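Local coordinates for protein rhodopsin (Rubrobacter xylanophilus, PDB 6KFQ) that pumps protons across the membrane, probably driven by light absorbed by its bound retinal, as in related microbial rhodopsins, at residues 197-200 and 201-204; 3-6 and 7-10; 66-69 and 70-73; 180-184 and 185-189. All blocks are in the same frame, centred on the assembly; numbering follows the deposited sequence. Where two conformers were deposited one is given.

Contact 1 of 4, residues 197-200 and 201-204. With MPG ([(Z)-octadec-9-enyl] (2R)-2,3-bis(oxidanyl)propanoate), chain Q.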
loop_
_atom_site.group_PDB
_atom_site.type_symbol
_atom_site.label_atom_id
_atom_site.label_comp_id
_atom_site.label_asym_id
_atom_site.label_seq_id
_atom_site.Cartn_x
_atom_site.Cartn_y
_atom_site.Cartn_z
ATOM N N GLU A 197 9.195 -6.763 14.031
ATOM C CA GLU A 197 9.040 -5.853 12.899
ATOM C C GLU A 197 8.353 -6.538 11.721
ATOM O O GLU A 197 7.450 -5.969 11.091
ATOM C CB GLU A 197 10.405 -5.319 12.467
ATOM C CG GLU A 197 10.359 -4.497 11.198
ATOM C CD GLU A 197 11.737 -4.198 10.642
ATOM O OE1 GLU A 197 11.802 -3.730 9.490
ATOM O OE2 GLU A 197 12.747 -4.446 11.340
ATOM N N VAL A 198 8.792 -7.752 11.388
ATOM C CA VAL A 198 8.219 -8.443 10.236
ATOM C C VAL A 198 6.756 -8.779 10.492
ATOM O O VAL A 198 5.908 -8.646 9.602
ATOM C CB VAL A 198 9.057 -9.690 9.901
ATOM C CG1 VAL A 198 8.335 -10.585 8.903
ATOM C CG2 VAL A 198 10.410 -9.252 9.333
ATOM N N PHE A 199 6.437 -9.224 11.710
ATOM C CA PHE A 199 5.045 -9.460 12.086
ATOM C C PHE A 199 4.199 -8.208 11.885
ATOM O O PHE A 199 3.110 -8.262 11.304
ATOM C CB PHE A 199 4.974 -9.916 13.547
ATOM C CG PHE A 199 3.570 -10.001 14.084
ATOM C CD1 PHE A 199 2.746 -11.052 13.728
ATOM C CD2 PHE A 199 3.076 -9.021 14.936
ATOM C CE1 PHE A 199 1.447 -11.133 14.211
ATOM C CE2 PHE A 199 1.781 -9.099 15.429
ATOM C CZ PHE A 199 0.967 -10.167 15.062
ATOM N N LEU A 200 4.684 -7.068 12.372
ATOM C CA LEU A 200 3.892 -5.848 12.298
ATOM C C LEU A 200 3.614 -5.462 10.852
ATOM O O LEU A 200 2.472 -5.146 10.494
ATOM C CB LEU A 200 4.608 -4.720 13.043
ATOM C CG LEU A 200 4.602 -4.955 14.556
ATOM C CD1 LEU A 200 5.472 -3.935 15.278
ATOM C CD2 LEU A 200 3.164 -4.927 15.098
ATOM N N PHE A 201 4.652 -5.463 10.004
ATOM C CA PHE A 201 4.428 -5.147 8.595
ATOM C C PHE A 201 3.486 -6.159 7.951
ATOM O O PHE A 201 2.705 -5.798 7.061
ATOM C CB PHE A 201 5.751 -5.117 7.815
ATOM C CG PHE A 201 6.558 -3.858 7.988
ATOM C CD1 PHE A 201 5.960 -2.596 7.927
ATOM C CD2 PHE A 201 7.928 -3.931 8.179
ATOM C CE1 PHE A 201 6.721 -1.445 8.065
ATOM C CE2 PHE A 201 8.698 -2.783 8.330
ATOM C CZ PHE A 201 8.091 -1.535 8.275
ATOM N N MET A 202 3.545 -7.424 8.381
ATOM C CA MET A 202 2.647 -8.424 7.812
ATOM C C MET A 202 1.195 -8.109 8.141
ATOM O O MET A 202 0.324 -8.198 7.267
ATOM C CB MET A 202 3.027 -9.827 8.303
ATOM C CG MET A 202 2.087 -10.934 7.809
ATOM S SD MET A 202 0.693 -11.197 8.928
ATOM C CE MET A 202 1.520 -11.840 10.376
ATOM N N VAL A 203 0.909 -7.735 9.393
ATOM C CA VAL A 203 -0.463 -7.399 9.761
ATOM C C VAL A 203 -0.922 -6.170 8.992
ATOM O O VAL A 203 -2.012 -6.153 8.404
ATOM C CB VAL A 203 -0.591 -7.183 11.280
ATOM C CG1 VAL A 203 -1.997 -6.717 11.630
ATOM C CG2 VAL A 203 -0.249 -8.458 12.041
ATOM N N LEU A 204 -0.084 -5.123 8.971
ATOM C CA LEU A 204 -0.411 -3.929 8.206
ATOM C C LEU A 204 -0.644 -4.258 6.736
ATOM O O LEU A 204 -1.627 -3.806 6.137
ATOM C CB LEU A 204 0.717 -2.892 8.350
ATOM C CG LEU A 204 0.848 -2.305 9.755
ATOM C CD1 LEU A 204 2.115 -1.423 9.855
ATOM C CD2 LEU A 204 -0.391 -1.481 10.069
HETATM C C7 MPG Q . 12.810 -15.631 17.455
HETATM C C8 MPG Q . 12.165 -14.514 18.217
HETATM C C9 MPG Q . 10.690 -14.685 18.421
HETATM C C10 MPG Q . 9.769 -13.818 18.074
HETATM C C11 MPG Q . 8.297 -13.907 18.342
HETATM C C12 MPG Q . 7.521 -12.752 17.776
HETATM C C13 MPG Q . 6.042 -12.764 18.124
HETATM C C14 MPG Q . 5.255 -11.614 17.542
HETATM C C15 MPG Q . 3.801 -11.568 17.963
HETATM C C16 MPG Q . 2.962 -12.724 17.482
HETATM C C17 MPG Q . 1.508 -12.649 17.882
HETATM C C18 MPG Q . 0.632 -13.706 17.255
#
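Phe199 and Val203, one helical turn apart, show how neighbouring turns of a transmembrane helix pack one ring beside a lipid. Among the apolar contacts, the Phe199 ring lies between two carbon partners. The CG2 methyl of Val203 comes over one face in a CH-pi contact, 3.9 Å from the ring centroid and offset toward the rim. On the opposite face the octadecenyl tail of the bound lipid passes with C16 over the ring centre, and its C17 lies 3.8 Å from Phe199 CZ. Phe199 CG stands anti to the backbone N (chi1 172°), which turns the ring out to meet the tail; Trp5 of helix 2-23 adds an edge-to-face partner.

The mixed contact is that of Glu197 and Phe201, whose side chains run alongside each other. Glu197 OE1 reaches the ring edge at Phe201 CE2, 3.4 Å away, while Glu197 OE2 is hydrogen-bonded to Thr186.

The backbone bonds are regular: Phe201 N to Glu197 O (3.0 Å) and Met202 N to Val198 O (2.9 Å) are two of four i to i+4 links. Lipid on one flank and neighbouring helices on others are characteristic of a transmembrane alpha-helix in the seven-helix rhodopsin bundle.

Contact 2 of 4, residues 3-6 and 7-10. With MPG ([(Z)-octadec-9-enyl] (2R)-2,3-bis(oxidanyl)propanoate), chain Q.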
loop_
_atom_site.group_PDB
_atom_site.type_symbol
_atom_site.label_atom_id
_atom_site.label_comp_id
_atom_site.label_asym_id
_atom_site.label_seq_id
_atom_site.Cartn_x
_atom_site.Cartn_y
_atom_site.Cartn_z
ATOM N N ALA A 3 10.419 -16.095 9.647
ATOM C CA ALA A 3 9.961 -16.964 8.569
ATOM C C ALA A 3 8.471 -17.253 8.684
ATOM O O ALA A 3 7.762 -17.306 7.671
ATOM C CB ALA A 3 10.750 -18.276 8.568
ATOM N N LEU A 4 7.980 -17.455 9.908
ATOM C CA LEU A 4 6.559 -17.725 10.090
ATOM C C LEU A 4 5.714 -16.583 9.549
ATOM O O LEU A 4 4.767 -16.804 8.787
ATOM C CB LEU A 4 6.248 -17.959 11.564
ATOM C CG LEU A 4 4.752 -17.993 11.876
ATOM C CD1 LEU A 4 4.000 -19.042 11.027
ATOM C CD2 LEU A 4 4.554 -18.258 13.348
ATOM N N TRP A 5 6.037 -15.344 9.937
ATOM C CA TRP A 5 5.221 -14.217 9.492
ATOM C C TRP A 5 5.312 -14.014 7.987
ATOM O O TRP A 5 4.342 -13.566 7.365
ATOM C CB TRP A 5 5.632 -12.945 10.237
ATOM C CG TRP A 5 5.859 -13.178 11.705
ATOM C CD1 TRP A 5 6.969 -12.839 12.430
ATOM C CD2 TRP A 5 4.958 -13.808 12.624
ATOM N NE1 TRP A 5 6.809 -13.214 13.740
ATOM C CE2 TRP A 5 5.588 -13.816 13.886
ATOM C CE3 TRP A 5 3.686 -14.373 12.503
ATOM C CZ2 TRP A 5 4.988 -14.366 15.014
ATOM C CZ3 TRP A 5 3.090 -14.916 13.631
ATOM C CH2 TRP A 5 3.743 -14.912 14.864
ATOM N N LEU A 6 6.454 -14.335 7.379
ATOM C CA LEU A 6 6.568 -14.195 5.930
ATOM C C LEU A 6 5.710 -15.229 5.205
ATOM O O LEU A 6 5.137 -14.943 4.148
ATOM C CB LEU A 6 8.033 -14.312 5.510
ATOM C CG LEU A 6 8.938 -13.192 6.052
ATOM C CD1 LEU A 6 10.410 -13.535 5.824
ATOM C CD2 LEU A 6 8.585 -11.841 5.414
ATOM N N TRP A 7 5.610 -16.439 5.751
ATOM C CA TRP A 7 4.768 -17.450 5.106
ATOM C C TRP A 7 3.291 -17.120 5.261
ATOM O O TRP A 7 2.500 -17.315 4.328
ATOM C CB TRP A 7 5.069 -18.834 5.676
ATOM C CG TRP A 7 6.243 -19.486 5.034
ATOM C CD1 TRP A 7 7.424 -19.826 5.634
ATOM C CD2 TRP A 7 6.361 -19.885 3.660
ATOM N NE1 TRP A 7 8.266 -20.408 4.719
ATOM C CE2 TRP A 7 7.642 -20.457 3.501
ATOM C CE3 TRP A 7 5.517 -19.802 2.551
ATOM C CZ2 TRP A 7 8.093 -20.956 2.282
ATOM C CZ3 TRP A 7 5.965 -20.298 1.337
ATOM C CH2 TRP A 7 7.243 -20.874 1.212
ATOM N N ILE A 8 2.899 -16.618 6.434
ATOM C CA ILE A 8 1.528 -16.157 6.619
ATOM C C ILE A 8 1.226 -15.012 5.665
ATOM O O ILE A 8 0.158 -14.967 5.045
ATOM C CB ILE A 8 1.298 -15.742 8.084
ATOM C CG1 ILE A 8 1.278 -16.965 9.004
ATOM C CG2 ILE A 8 -0.004 -14.929 8.211
ATOM C CD1 ILE A 8 1.353 -16.570 10.471
ATOM N N GLY A 9 2.155 -14.064 5.538
ATOM C CA GLY A 9 1.964 -12.992 4.576
ATOM C C GLY A 9 1.743 -13.513 3.170
ATOM O O GLY A 9 0.835 -13.067 2.461
ATOM N N PHE A 10 2.560 -14.480 2.754
ATOM C CA PHE A 10 2.394 -15.075 1.431
ATOM C C PHE A 10 1.005 -15.677 1.260
ATOM O O PHE A 10 0.289 -15.357 0.305
ATOM C CB PHE A 10 3.453 -16.152 1.197
ATOM C CG PHE A 10 3.199 -16.967 -0.037
ATOM C CD1 PHE A 10 3.246 -16.371 -1.293
ATOM C CD2 PHE A 10 2.893 -18.312 0.051
ATOM C CE1 PHE A 10 3.007 -17.117 -2.437
ATOM C CE2 PHE A 10 2.654 -19.066 -1.091
ATOM C CZ PHE A 10 2.704 -18.466 -2.334
HETATM C C7 MPG Q . 12.810 -15.631 17.455
HETATM C C8 MPG Q . 12.165 -14.514 18.217
HETATM C C9 MPG Q . 10.690 -14.685 18.421
HETATM C C10 MPG Q . 9.769 -13.818 18.074
HETATM C C11 MPG Q . 8.297 -13.907 18.342
HETATM C C12 MPG Q . 7.521 -12.752 17.776
HETATM C C13 MPG Q . 6.042 -12.764 18.124
HETATM C C14 MPG Q . 5.255 -11.614 17.542
HETATM C C15 MPG Q . 3.801 -11.568 17.963
HETATM C C16 MPG Q . 2.962 -12.724 17.482
HETATM C C17 MPG Q . 1.508 -12.649 17.882
HETATM C C18 MPG Q . 0.632 -13.706 17.255
#
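Trp5 O accepts the N-H of Gly9 at 2.9 Å, the shortest of four successive i to i+4 bonds in this part of helix 2-23. The donor is tilted 30° from the carbonyl plane, whereas Ile8 N meets Leu4 O, at 3.0 Å, almost in line with the carbonyl.

On this frame the side chains sort themselves by surface. Ile8 CD1 touches two side chains of the preceding turn: Leu4 CD1 at 3.7 Å, the two side chains crossing at a slant, and Trp5 CE3 at 3.8 Å, with the Ile8 chain running alongside the indole. Leu4 CG rests over one face of the same indole, toward its rim. The far end of Trp5 belongs to the lipid, whose C16 approaches Trp5 CH2 obliquely at 3.5 Å, while Trp5 NE1 is hydrogen-bonded to Ser195. Replacing Trp5 by an alanine would probably leave Ser195 OG without this donor, open a gap beside the lipid tail and leave Ile8 CD1 with Leu4 but without the indole.

Around the helix Trp7 folds back over its own first turn. Its CG is anti to the carbonyl carbon (chi1 -84°), which brings Trp7 CD1 within 3.3 Å of Ala3 O. Its indole also packs on helix 32-53, and Trp5 on helix 194-218, the placement expected of the first transmembrane helix in a seven-helix microbial rhodopsin.

Contact 3 of 4, residues 66-69 and 70-73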
loop_
_atom_site.group_PDB
_atom_site.type_symbol
_atom_site.label_atom_id
_atom_site.label_comp_id
_atom_site.label_asym_id
_atom_site.label_seq_id
_atom_site.Cartn_x
_atom_site.Cartn_y
_atom_site.Cartn_z
ATOM N N GLU A 66 20.234 -7.281 9.124
ATOM C CA GLU A 66 19.520 -7.962 8.056
ATOM C C GLU A 66 18.442 -7.031 7.523
ATOM O O GLU A 66 17.601 -6.538 8.282
ATOM C CB GLU A 66 18.906 -9.276 8.538
ATOM C CG GLU A 66 18.351 -10.120 7.394
ATOM C CD GLU A 66 17.731 -11.428 7.849
ATOM O OE1 GLU A 66 17.761 -11.719 9.064
ATOM O OE2 GLU A 66 17.210 -12.166 6.986
ATOM N N PHE A 67 18.476 -6.776 6.220
ATOM C CA PHE A 67 17.622 -5.772 5.598
ATOM C C PHE A 67 16.749 -6.455 4.554
ATOM O O PHE A 67 17.259 -6.935 3.537
ATOM C CB PHE A 67 18.462 -4.654 4.975
ATOM C CG PHE A 67 17.646 -3.590 4.291
ATOM C CD1 PHE A 67 16.624 -2.937 4.967
ATOM C CD2 PHE A 67 17.906 -3.239 2.977
ATOM C CE1 PHE A 67 15.868 -1.960 4.341
ATOM C CE2 PHE A 67 17.162 -2.253 2.342
ATOM C CZ PHE A 67 16.140 -1.611 3.025
ATOM N N TYR A 68 15.439 -6.499 4.813
ATOM C CA TYR A 68 14.454 -7.040 3.871
ATOM C C TYR A 68 14.082 -5.965 2.858
ATOM O O TYR A 68 13.112 -5.223 3.027
ATOM C CB TYR A 68 13.219 -7.546 4.610
ATOM C CG TYR A 68 13.422 -8.908 5.222
ATOM C CD1 TYR A 68 13.158 -10.062 4.498
ATOM C CD2 TYR A 68 13.893 -9.042 6.520
ATOM C CE1 TYR A 68 13.351 -11.315 5.051
ATOM C CE2 TYR A 68 14.089 -10.287 7.084
ATOM C CZ TYR A 68 13.817 -11.420 6.344
ATOM O OH TYR A 68 14.007 -12.664 6.898
ATOM N N TRP A 69 14.855 -5.890 1.770
ATOM C CA TRP A 69 14.623 -4.861 0.761
ATOM C C TRP A 69 13.509 -5.216 -0.217
ATOM O O TRP A 69 12.942 -4.305 -0.832
ATOM C CB TRP A 69 15.916 -4.591 -0.014
ATOM C CG TRP A 69 16.551 -5.832 -0.534
ATOM C CD1 TRP A 69 17.531 -6.556 0.066
ATOM C CD2 TRP A 69 16.245 -6.505 -1.760
ATOM N NE1 TRP A 69 17.858 -7.643 -0.707
ATOM C CE2 TRP A 69 17.084 -7.634 -1.836
ATOM C CE3 TRP A 69 15.349 -6.260 -2.803
ATOM C CZ2 TRP A 69 17.052 -8.519 -2.913
ATOM C CZ3 TRP A 69 15.314 -7.140 -3.869
ATOM C CH2 TRP A 69 16.160 -8.253 -3.918
ATOM N N ALA A 70 13.188 -6.508 -0.387
ATOM C CA ALA A 70 12.134 -6.883 -1.330
ATOM C C ALA A 70 10.807 -6.245 -0.949
ATOM O O ALA A 70 9.967 -5.985 -1.820
ATOM C CB ALA A 70 11.988 -8.406 -1.386
ATOM N N ARG A 71 10.605 -6.028 0.352
ATOM C CA ARG A 71 9.485 -5.273 0.897
ATOM C C ARG A 71 9.212 -3.992 0.116
ATOM O O ARG A 71 8.068 -3.685 -0.249
ATOM C CB ARG A 71 9.831 -4.965 2.357
ATOM C CG ARG A 71 8.798 -4.280 3.141
ATOM C CD ARG A 71 9.207 -4.108 4.603
ATOM N NE ARG A 71 9.679 -5.323 5.274
ATOM C CZ ARG A 71 8.925 -6.381 5.588
ATOM N NH1 ARG A 71 7.640 -6.436 5.253
ATOM N NH2 ARG A 71 9.477 -7.407 6.223
ATOM N N TYR A 72 10.265 -3.230 -0.154
ATOM C CA TYR A 72 10.101 -1.933 -0.798
ATOM C C TYR A 72 9.797 -2.047 -2.287
ATOM O O TYR A 72 9.208 -1.124 -2.861
ATOM C CB TYR A 72 11.367 -1.094 -0.578
ATOM C CG TYR A 72 11.670 -0.823 0.884
ATOM C CD1 TYR A 72 12.298 -1.785 1.679
ATOM C CD2 TYR A 72 11.336 0.399 1.472
ATOM C CE1 TYR A 72 12.577 -1.544 3.011
ATOM C CE2 TYR A 72 11.611 0.649 2.803
ATOM C CZ TYR A 72 12.228 -0.326 3.572
ATOM O OH TYR A 72 12.512 -0.075 4.898
ATOM N N ILE A 73 10.191 -3.151 -2.923
ATOM C CA ILE A 73 9.873 -3.341 -4.332
ATOM C C ILE A 73 8.389 -3.613 -4.494
ATOM O O ILE A 73 7.741 -3.094 -5.413
ATOM C CB ILE A 73 10.727 -4.473 -4.928
ATOM C CG1 ILE A 73 12.197 -4.306 -4.526
ATOM C CG2 ILE A 73 10.563 -4.516 -6.441
ATOM C CD1 ILE A 73 12.817 -3.009 -4.987
HETATM O O HOH W 1 12.241 -4.139 5.761
#
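Phe67 and Tyr72 make the tight side of this contact. Their side chains cross at about a right angle, with Phe67 CZ 3.6 Å from Tyr72 CE1 and the ring planes 41° apart, an oblique pair. The Tyr72 ring also has Trp69 O in plane at its edge, 3.6 Å from Tyr72 CD1. Tyr72 OH is hydrogen-bonded to Glu187 and weakly to Trp182. A phenylalanine in place of Tyr72 would probably keep the ring packing but leave Glu187 OE1 without its hydroxyl partner.

Between the rings the chain changes from strand to helix. Strand 66-67 pairs antiparallel with 59-60, Tyr68 centres an inverse gamma turn, and the first turn of helix 70-90 carries Arg71 and Tyr72, which open the Arg-Tyr-x-Asp-Trp sequence of bacterial opsins. Tyr72 N reaches Trp69 O at 3.0 Å from above the carbonyl plane, a bent bond of 140°.

Elsewhere the fit is looser. Arg71 CB lies 3.4 Å from Tyr68 O, and a water in plane at the guanidinium edge joins the two residues, 2.9 Å from Arg71 NE and 3.1 Å from Tyr68 O. Trp69, partly exposed, has its CG between the backbone N and carbonyl carbon (chi1 51°), which lays the indole over the following residue, Ala70. Ala70 CB stands over one face, 4.2 Å from Trp69 CE3, and Ile73 CG1 at the edge is 4.1 Å from the same CE3.

Contact 4 of 4, residues 180-184 and 185-189. With RET (retinal), chain R; MPG ([(Z)-octadec-9-enyl] (2R)-2,3-bis(oxidanyl)propanoate), chain P; MPG ([(Z)-octadec-9-enyl] (2R)-2,3-bis(oxidanyl)propanoate), chain D.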
loop_
_atom_site.group_PDB
_atom_site.type_symbol
_atom_site.label_atom_id
_atom_site.label_comp_id
_atom_site.label_asym_id
_atom_site.label_seq_id
_atom_site.Cartn_x
_atom_site.Cartn_y
_atom_site.Cartn_z
ATOM N N ILE A 180 6.183 4.261 11.776
ATOM C CA ILE A 180 6.354 3.929 13.190
ATOM C C ILE A 180 7.016 2.563 13.333
ATOM O O ILE A 180 7.967 2.393 14.106
ATOM C CB ILE A 180 4.999 3.980 13.918
ATOM C CG1 ILE A 180 4.413 5.391 13.836
ATOM C CG2 ILE A 180 5.138 3.494 15.374
ATOM C CD1 ILE A 180 3.064 5.536 14.492
ATOM N N VAL A 181 6.520 1.567 12.591
ATOM C CA VAL A 181 7.144 0.246 12.628
ATOM C C VAL A 181 8.604 0.346 12.197
ATOM O O VAL A 181 9.502 -0.216 12.837
ATOM C CB VAL A 181 6.366 -0.741 11.743
ATOM C CG1 VAL A 181 7.132 -2.050 11.652
ATOM C CG2 VAL A 181 4.962 -0.966 12.300
ATOM N N TRP A 182 8.854 1.063 11.098
ATOM C CA TRP A 182 10.216 1.305 10.635
ATOM C C TRP A 182 11.075 1.858 11.764
ATOM O O TRP A 182 12.198 1.397 11.998
ATOM C CB TRP A 182 10.171 2.284 9.458
ATOM C CG TRP A 182 11.398 2.383 8.603
ATOM C CD1 TRP A 182 11.607 1.761 7.407
ATOM C CD2 TRP A 182 12.553 3.207 8.836
ATOM N NE1 TRP A 182 12.826 2.133 6.887
ATOM C CE2 TRP A 182 13.429 3.016 7.746
ATOM C CE3 TRP A 182 12.936 4.070 9.869
ATOM C CZ2 TRP A 182 14.670 3.664 7.651
ATOM C CZ3 TRP A 182 14.177 4.726 9.771
ATOM C CH2 TRP A 182 15.025 4.513 8.671
ATOM N N LEU A 183 10.538 2.827 12.506
ATOM C CA LEU A 183 11.336 3.499 13.528
ATOM C C LEU A 183 11.619 2.603 14.724
ATOM O O LEU A 183 12.685 2.723 15.341
ATOM C CB LEU A 183 10.642 4.776 13.996
ATOM C CG LEU A 183 10.777 6.005 13.102
ATOM C CD1 LEU A 183 9.922 7.120 13.672
ATOM C CD2 LEU A 183 12.235 6.471 12.996
ATOM N N ILE A 184 10.690 1.715 15.090
ATOM C CA ILE A 184 10.967 0.837 16.221
ATOM C C ILE A 184 11.722 -0.416 15.798
ATOM O O ILE A 184 12.357 -1.060 16.646
ATOM C CB ILE A 184 9.685 0.454 16.982
ATOM C CG1 ILE A 184 8.751 -0.376 16.104
ATOM C CG2 ILE A 184 8.982 1.715 17.488
ATOM C CD1 ILE A 184 7.495 -0.806 16.823
ATOM N N GLY A 185 11.704 -0.756 14.511
ATOM C CA GLY A 185 12.331 -1.967 14.028
ATOM C C GLY A 185 13.817 -1.788 13.793
ATOM O O GLY A 185 14.443 -0.827 14.250
ATOM N N THR A 186 14.379 -2.723 13.024
ATOM C CA THR A 186 15.827 -2.787 12.849
ATOM C C THR A 186 16.351 -1.645 11.984
ATOM O O THR A 186 17.515 -1.249 12.126
ATOM C CB THR A 186 16.209 -4.136 12.242
ATOM O OG1 THR A 186 15.593 -4.270 10.955
ATOM C CG2 THR A 186 15.720 -5.270 13.138
ATOM N N GLU A 187 15.521 -1.112 11.082
ATOM C CA GLU A 187 15.949 0.019 10.265
ATOM C C GLU A 187 16.099 1.285 11.097
ATOM O O GLU A 187 16.871 2.175 10.731
ATOM C CB GLU A 187 14.963 0.273 9.124
ATOM C CG GLU A 187 15.104 -0.655 7.931
ATOM C CD GLU A 187 14.017 -1.717 7.898
ATOM O OE1 GLU A 187 13.088 -1.617 7.066
ATOM O OE2 GLU A 187 14.087 -2.649 8.715
ATOM N N GLY A 188 15.367 1.386 12.203
ATOM C CA GLY A 188 15.421 2.555 13.055
ATOM C C GLY A 188 16.161 2.316 14.354
ATOM O O GLY A 188 17.372 2.076 14.354
ATOM N N PHE A 189 15.433 2.372 15.471
ATOM C CA PHE A 189 16.053 2.327 16.788
ATOM C C PHE A 189 16.309 0.912 17.287
ATOM O O PHE A 189 17.094 0.734 18.230
ATOM C CB PHE A 189 15.178 3.068 17.800
ATOM C CG PHE A 189 15.176 4.564 17.619
ATOM C CD1 PHE A 189 16.103 5.346 18.283
ATOM C CD2 PHE A 189 14.252 5.180 16.793
ATOM C CE1 PHE A 189 16.113 6.717 18.125
ATOM C CE2 PHE A 189 14.251 6.554 16.630
ATOM C CZ PHE A 189 15.188 7.328 17.297
HETATM C C1 RET R . 8.696 4.176 5.186
HETATM C C2 RET R . 9.985 4.642 5.879
HETATM C C3 RET R . 10.330 6.102 5.672
HETATM C C4 RET R . 9.188 7.003 6.098
HETATM C C5 RET R . 7.822 6.504 5.681
HETATM C C6 RET R . 7.610 5.271 5.187
HETATM C C7 RET R . 6.260 4.870 4.814
HETATM C C8 RET R . 5.810 3.751 4.185
HETATM C C9 RET R . 4.459 3.376 3.836
HETATM C C10 RET R . 4.233 2.127 3.388
HETATM C C11 RET R . 2.983 1.550 2.984
HETATM C C12 RET R . 2.931 0.303 2.527
HETATM C C13 RET R . 1.761 -0.409 2.067
HETATM C C14 RET R . 1.924 -1.640 1.525
HETATM C C15 RET R . 0.912 -2.497 0.977
HETATM C C16 RET R . 9.065 3.778 3.750
HETATM C C17 RET R . 8.260 2.916 5.958
HETATM C C18 RET R . 6.784 7.593 5.702
HETATM C C19 RET R . 3.362 4.386 4.015
HETATM C C20 RET R . 0.427 0.272 2.182
HETATM C C5 MPG P . 8.338 6.350 17.012
HETATM C C6 MPG P . 9.153 6.082 18.256
HETATM C C7 MPG P . 10.531 5.494 17.988
HETATM C C8 MPG P . 11.315 5.193 19.227
HETATM C C2 MPG D . 16.688 6.809 12.673
HETATM C C3 MPG D . 16.204 8.096 12.047
HETATM C C4 MPG D . 15.271 8.884 12.943
HETATM C C5 MPG D . 14.756 10.162 12.319
HETATM C C6 MPG D . 14.095 11.121 13.282
HETATM C C7 MPG D . 12.837 10.598 13.964
HETATM C C8 MPG D . 12.987 10.359 15.438
HETATM C C9 MPG D . 11.681 10.085 16.115
HETATM C C10 MPG D . 11.477 9.762 17.367
HETATM C C11 MPG D . 12.478 9.597 18.467
HETATM C C12 MPG D . 12.092 10.344 19.711
HETATM C C13 MPG D . 12.986 10.124 20.925
HETATM C C14 MPG D . 12.664 8.898 21.750
HETATM C C15 MPG D . 13.124 7.586 21.159
#
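Leu183 O takes a hydrogen bond from Phe189 N, six residues further on, at 2.8 Å and almost straight (175°), a wide closure for the end of a helix. Gly188 probably allows this: its CA rests against Leu183 O, and a CB there would fall too near that oxygen and Trp182 O. Gly185, the first residue to leave the helix, still gives its N-H to Val181 O at 2.8 Å and then starts a type I turn to Gly188.

Trp182, part of the retinal pocket, forms a wall beside the chromophore ring. Retinal C2, in that ring, lies over one face, 3.6 Å from Trp182 CD1. Over the opposite face comes Glu187 CB, 3.4 Å from Trp182 CE2, in a CH-pi contact with the five-membered ring. With CG anti to the backbone N (chi1 -164°), Trp182 carries its indole between chromophore and loop. Phe189 sets its ring edge toward Leu183 O, 3.3 Å from Phe189 CD2, while a lipid tail passes over one face.

Helix 158-184 thus ends against three neighbours: Trp182 stacks on Phe131 of helix 124-153, Val181 packs on helix 194-218, and Ile184 is backbone-bonded to Val192 in the loop leading there.

Along the chain come contacts 2, 3, 4 and 1, in one seven-helix bundle. Contact 2 lies on helix 2-23 and contact 1 on helix 194-218; contact 3 is at the start of helix 70-90, where strand 66-67 leads in, and contact 4 at the end of helix 158-184 and the loop beyond. Contacts 1 and 3 each touch all the others; the centre of contact 1 lies about 10, 13 and 12 Å from those of contacts 2, 3 and 4. Contacts 2 and 4 do not meet; contacts 1 and 2 share one lipid. Glu197 OE1 and Glu187 OE2, 2.6 Å apart, match in sequence the proton-release glutamates of bacteriorhodopsin and probably mark the proton exit side.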